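Local coordinates for protein glycoside hydrolase family 61 (Trichoderma reesei QM6a, PDB 5O2X) that is a copper-dependent lytic polysaccharide monooxygenase of family AA9, which probably cleaves cellulose chains oxidatively, at residues Ile55-His66 with Cys101-Phe111. Residues are numbered along the deposited sequence; the frame is centred on the assembly and turned at random. Where two conformers were deposited one is given.
With NAG (2-acetamido-2-deoxy-beta-D-glucopyranose), chain B.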
loop_
_atom_site.group_PDB
_atom_site.type_symbol
_atom_site.label_atom_id
_atom_site.label_comp_id
_atom_site.label_asym_id
_atom_site.label_seq_id
_atom_site.Cartn_x
_atom_site.Cartn_y
_atom_site.Cartn_z
ATOM N N ILE A 55 2.968 9.749 -3.532
ATOM C CA ILE A 55 3.995 8.729 -3.324
ATOM C C ILE A 55 3.728 7.940 -2.060
ATOM O O ILE A 55 3.593 6.716 -2.066
ATOM C CB ILE A 55 5.391 9.380 -3.328
ATOM C CG1 ILE A 55 5.663 10.124 -4.661
ATOM C CG2 ILE A 55 6.442 8.323 -3.068
ATOM C CD1 ILE A 55 6.839 11.073 -4.567
ATOM N N CYS A 56 3.638 8.643 -0.924
ATOM C CA CYS A 56 3.452 8.061 0.404
ATOM C C CYS A 56 2.395 8.820 1.225
ATOM O O CYS A 56 2.398 8.762 2.459
ATOM C CB CYS A 56 4.767 7.956 1.162
ATOM S SG CYS A 56 5.906 6.724 0.467
ATOM N N HIS A 57 1.466 9.485 0.541
ATOM C CA HIS A 57 0.378 10.243 1.182
ATOM C C HIS A 57 0.881 11.660 1.535
ATOM O O HIS A 57 2.038 12.034 1.325
ATOM C CB HIS A 57 -0.319 9.501 2.312
ATOM C CG HIS A 57 -1.813 9.702 2.350
ATOM N ND1 HIS A 57 -2.378 10.967 2.354
ATOM C CD2 HIS A 57 -2.815 8.800 2.429
ATOM C CE1 HIS A 57 -3.687 10.801 2.417
ATOM N NE2 HIS A 57 -3.979 9.497 2.463
ATOM N N LYS A 58 -0.053 12.478 2.060
ATOM C CA LYS A 58 0.178 13.911 2.154
ATOM C C LYS A 58 1.389 14.265 3.005
ATOM O O LYS A 58 1.549 13.847 4.143
ATOM C CB LYS A 58 -1.067 14.603 2.705
ATOM C CG LYS A 58 -2.207 14.573 1.735
ATOM C CD LYS A 58 -3.446 15.282 2.332
ATOM C CE LYS A 58 -4.624 15.239 1.403
ATOM N NZ LYS A 58 -5.774 15.964 2.005
ATOM N N ASN A 59 2.256 15.095 2.412
ATOM C CA ASN A 59 3.407 15.661 3.100
ATOM C C ASN A 59 4.290 14.588 3.693
ATOM O O ASN A 59 5.014 14.845 4.638
ATOM C CB ASN A 59 2.968 16.671 4.175
ATOM C CG ASN A 59 2.300 17.848 3.604
ATOM O OD1 ASN A 59 2.296 18.069 2.405
ATOM N ND2 ASN A 59 1.749 18.677 4.502
ATOM N N ALA A 60 4.329 13.373 3.102
ATOM C CA ALA A 60 4.943 12.286 3.845
ATOM C C ALA A 60 6.453 12.482 3.977
ATOM O O ALA A 60 7.123 12.910 3.038
ATOM C CB ALA A 60 4.662 10.949 3.178
ATOM N N THR A 61 6.952 12.080 5.133
ATOM C CA THR A 61 8.383 12.063 5.404
ATOM C C THR A 61 8.768 10.684 5.901
ATOM O O THR A 61 7.962 9.932 6.472
ATOM C CB THR A 61 8.780 13.180 6.409
ATOM O OG1 THR A 61 8.028 13.038 7.611
ATOM C CG2 THR A 61 8.571 14.533 5.846
ATOM N N ASN A 62 10.029 10.360 5.698
ATOM C CA ASN A 62 10.499 8.996 5.838
ATOM C C ASN A 62 10.232 8.446 7.232
ATOM O O ASN A 62 10.545 9.078 8.246
ATOM C CB ASN A 62 12.003 8.918 5.613
ATOM C CG ASN A 62 12.441 9.426 4.255
ATOM O OD1 ASN A 62 12.098 10.547 3.860
ATOM N ND2 ASN A 62 13.209 8.628 3.530
ATOM N N ALA A 63 9.785 7.193 7.301
ATOM C CA ALA A 63 9.879 6.436 8.535
ATOM C C ALA A 63 11.344 6.363 8.949
ATOM O O ALA A 63 12.230 6.239 8.094
ATOM C CB ALA A 63 9.330 5.022 8.346
ATOM N N LYS A 64 11.596 6.405 10.260
ATOM C CA LYS A 64 12.963 6.509 10.785
ATOM C C LYS A 64 13.521 5.174 11.257
ATOM O O LYS A 64 14.622 5.112 11.809
ATOM C CB LYS A 64 13.047 7.590 11.886
ATOM C CG LYS A 64 12.833 8.997 11.370
ATOM C CD LYS A 64 13.324 10.082 12.336
ATOM C CE LYS A 64 13.060 11.472 11.807
ATOM N NZ LYS A 64 13.454 12.495 12.828
ATOM N N GLY A 65 12.782 4.098 11.025
ATOM C CA GLY A 65 13.310 2.752 11.185
ATOM C C GLY A 65 12.654 1.817 10.173
ATOM O O GLY A 65 11.869 2.241 9.330
ATOM N N HIS A 66 12.998 0.523 10.290
ATOM C CA HIS A 66 12.556 -0.447 9.306
ATOM C C HIS A 66 12.277 -1.799 9.940
ATOM O O HIS A 66 12.726 -2.093 11.062
ATOM C CB HIS A 66 13.579 -0.601 8.178
ATOM C CG HIS A 66 14.927 -1.022 8.634
ATOM N ND1 HIS A 66 15.912 -0.111 8.912
ATOM C CD2 HIS A 66 15.427 -2.236 8.963
ATOM C CE1 HIS A 66 16.980 -0.751 9.359
ATOM N NE2 HIS A 66 16.720 -2.042 9.405
ATOM N N CYS A 101 16.368 3.283 3.670
ATOM C CA CYS A 101 15.072 3.912 3.385
ATOM C C CYS A 101 14.782 5.097 4.302
ATOM O O CYS A 101 13.940 5.912 3.960
ATOM C CB CYS A 101 13.932 2.915 3.466
ATOM S SG CYS A 101 14.034 1.566 2.231
ATOM N N GLU A 102 15.460 5.178 5.441
ATOM C CA GLU A 102 15.236 6.264 6.368
ATOM C C GLU A 102 15.631 7.620 5.812
ATOM O O GLU A 102 15.157 8.633 6.317
ATOM C CB GLU A 102 15.989 5.984 7.676
ATOM C CG GLU A 102 15.449 4.796 8.471
ATOM C CD GLU A 102 15.836 3.395 8.047
ATOM O OE1 GLU A 102 16.582 3.231 7.054
ATOM O OE2 GLU A 102 15.402 2.460 8.747
ATOM N N THR A 103 16.490 7.642 4.792
ATOM C CA THR A 103 16.953 8.918 4.266
ATOM C C THR A 103 16.792 8.991 2.750
ATOM O O THR A 103 17.217 9.965 2.163
ATOM C CB THR A 103 18.396 9.223 4.665
ATOM O OG1 THR A 103 19.149 8.092 4.269
ATOM C CG2 THR A 103 18.498 9.463 6.134
ATOM N N VAL A 104 16.126 8.039 2.109
ATOM C CA VAL A 104 15.930 8.136 0.669
ATOM C C VAL A 104 15.032 9.318 0.322
ATOM O O VAL A 104 14.082 9.632 1.038
ATOM C CB VAL A 104 15.301 6.831 0.101
ATOM C CG1 VAL A 104 13.867 6.584 0.555
ATOM C CG2 VAL A 104 15.422 6.731 -1.404
ATOM N N ASP A 105 15.283 9.954 -0.818
ATOM C CA ASP A 105 14.394 10.993 -1.327
ATOM C C ASP A 105 13.217 10.268 -1.991
ATOM O O ASP A 105 13.372 9.617 -3.022
ATOM C CB ASP A 105 15.191 11.827 -2.313
ATOM C CG ASP A 105 14.390 12.925 -2.997
ATOM O OD1 ASP A 105 13.157 12.935 -2.884
ATOM O OD2 ASP A 105 15.040 13.779 -3.659
ATOM N N LYS A 106 12.021 10.440 -1.424
ATOM C CA LYS A 106 10.859 9.716 -1.969
ATOM C C LYS A 106 10.586 10.010 -3.408
ATOM O O LYS A 106 9.947 9.187 -4.081
ATOM C CB LYS A 106 9.608 10.020 -1.119
ATOM C CG LYS A 106 9.075 11.434 -1.244
ATOM C CD LYS A 106 7.864 11.668 -0.332
ATOM C CE LYS A 106 7.278 13.047 -0.520
ATOM N NZ LYS A 106 6.122 13.286 0.398
ATOM N N THR A 107 11.000 11.186 -3.903
ATOM C CA THR A 107 10.722 11.557 -5.294
ATOM C C THR A 107 11.560 10.794 -6.312
ATOM O O THR A 107 11.324 10.890 -7.520
ATOM C CB THR A 107 10.910 13.062 -5.515
ATOM O OG1 THR A 107 12.292 13.409 -5.427
ATOM C CG2 THR A 107 10.077 13.890 -4.607
ATOM N N THR A 108 12.502 9.983 -5.831
ATOM C CA THR A 108 13.374 9.161 -6.647
ATOM C C THR A 108 12.930 7.700 -6.680
ATOM O O THR A 108 13.501 6.899 -7.445
ATOM C CB THR A 108 14.854 9.222 -6.166
ATOM O OG1 THR A 108 15.009 8.538 -4.940
ATOM C CG2 THR A 108 15.369 10.640 -6.098
ATOM N N LEU A 109 11.977 7.320 -5.846
ATOM C CA LEU A 109 11.614 5.910 -5.714
ATOM C C LEU A 109 10.915 5.435 -6.980
ATOM O O LEU A 109 9.981 6.079 -7.483
ATOM C CB LEU A 109 10.687 5.714 -4.509
ATOM C CG LEU A 109 11.330 5.932 -3.145
ATOM C CD1 LEU A 109 10.267 5.995 -2.070
ATOM C CD2 LEU A 109 12.328 4.824 -2.838
ATOM N N GLU A 110 11.350 4.271 -7.481
ATOM C CA GLU A 110 10.774 3.686 -8.683
ATOM C C GLU A 110 10.073 2.381 -8.284
ATOM O O GLU A 110 10.705 1.357 -7.969
ATOM C CB GLU A 110 11.847 3.488 -9.742
ATOM C CG GLU A 110 12.417 4.820 -10.219
ATOM C CD GLU A 110 13.560 4.683 -11.164
ATOM O OE1 GLU A 110 13.860 3.562 -11.599
ATOM O OE2 GLU A 110 14.177 5.726 -11.466
ATOM N N PHE A 111 8.752 2.448 -8.289
ATOM C CA PHE A 111 7.893 1.414 -7.746
ATOM C C PHE A 111 7.591 0.343 -8.777
ATOM O O PHE A 111 7.160 0.637 -9.899
ATOM C CB PHE A 111 6.577 2.030 -7.291
ATOM C CG PHE A 111 6.735 2.944 -6.119
ATOM C CD1 PHE A 111 6.856 2.437 -4.833
ATOM C CD2 PHE A 111 6.818 4.320 -6.295
ATOM C CE1 PHE A 111 7.045 3.269 -3.734
ATOM C CE2 PHE A 111 7.029 5.152 -5.207
ATOM C CZ PHE A 111 7.119 4.638 -3.928
HETATM C C1 NAG B . 1.184 19.913 4.088
HETATM C C2 NAG B . 0.122 20.399 5.072
HETATM C C3 NAG B . -0.324 21.797 4.626
HETATM C C4 NAG B . 0.835 22.738 4.461
HETATM C C5 NAG B . 1.894 22.132 3.574
HETATM C C6 NAG B . 3.196 22.958 3.460
HETATM C C7 NAG B . -1.646 19.026 6.067
HETATM C C8 NAG B . -2.884 18.213 5.815
HETATM N N2 NAG B . -1.034 19.510 5.020
HETATM O O3 NAG B . -1.242 22.330 5.612
HETATM O O4 NAG B . 0.400 23.998 3.932
HETATM O O5 NAG B . 2.258 20.860 4.077
HETATM O O6 NAG B . 3.646 23.386 4.730
HETATM O O7 NAG B . -1.239 19.214 7.200
HETATM O O HOH W 1 4.076 11.448 -0.319
HETATM O O HOH W 2 11.550 11.536 1.196
#
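Asn62 and Lys106 carry most of the polar bonding between Ile55-His66 and Cys101-Phe111. The Asn62 amide nitrogen spends both hydrogens on backbone carbonyls: ND2 lies 2.8 Å from Cys101 O and, along a nearly straight bond (175° at the hydrogen), 2.8 Å from Val104 O. Both acceptors lie close to the amide plane, so the two bonds fix the rotation of the amide. Its OD1 lies beside a water that accepts the backbone N-H of Lys106 and probably donates to OD1. With an alanine here, the carbonyls of Cys101 and Val104 would probably lose their shared donor, leaving the backbone between them less firmly tied to 55-66.

Lys106 runs fully extended beyond CG, and its NZ meets a lone pair of Ala60 O at 2.8 Å, in the carbonyl plane. A second water, bound to NZ, links it to Cys56 N and His57 O. The ammonium thus reaches both ends of the His57-Ala60 type II turn, directly at Ala60 O and through water at His57 O. This turn carries an N-linked glycan on Asn59.

At the far end Glu102, bent at chi2 (80°), offers the syn lone pair of OE2 to His66 ND1 at 2.6 Å; the oxygen lies near the ring plane, while ring and carboxylate are turned 74° apart.

Ile55 adds apolar packing: CG2 abuts the Phe111 ring edge at CZ (3.8 Å), and CD1 packs on Lys106 CG (4.0 Å).

Disulfides tie Cys56 to Cys177 of strand 172-183 and Cys101 to Cys97; Phe111, in strand 110-121, packs on Tyr93 and Ala95 of strand 90-96, and His66 rests on strand 172-183.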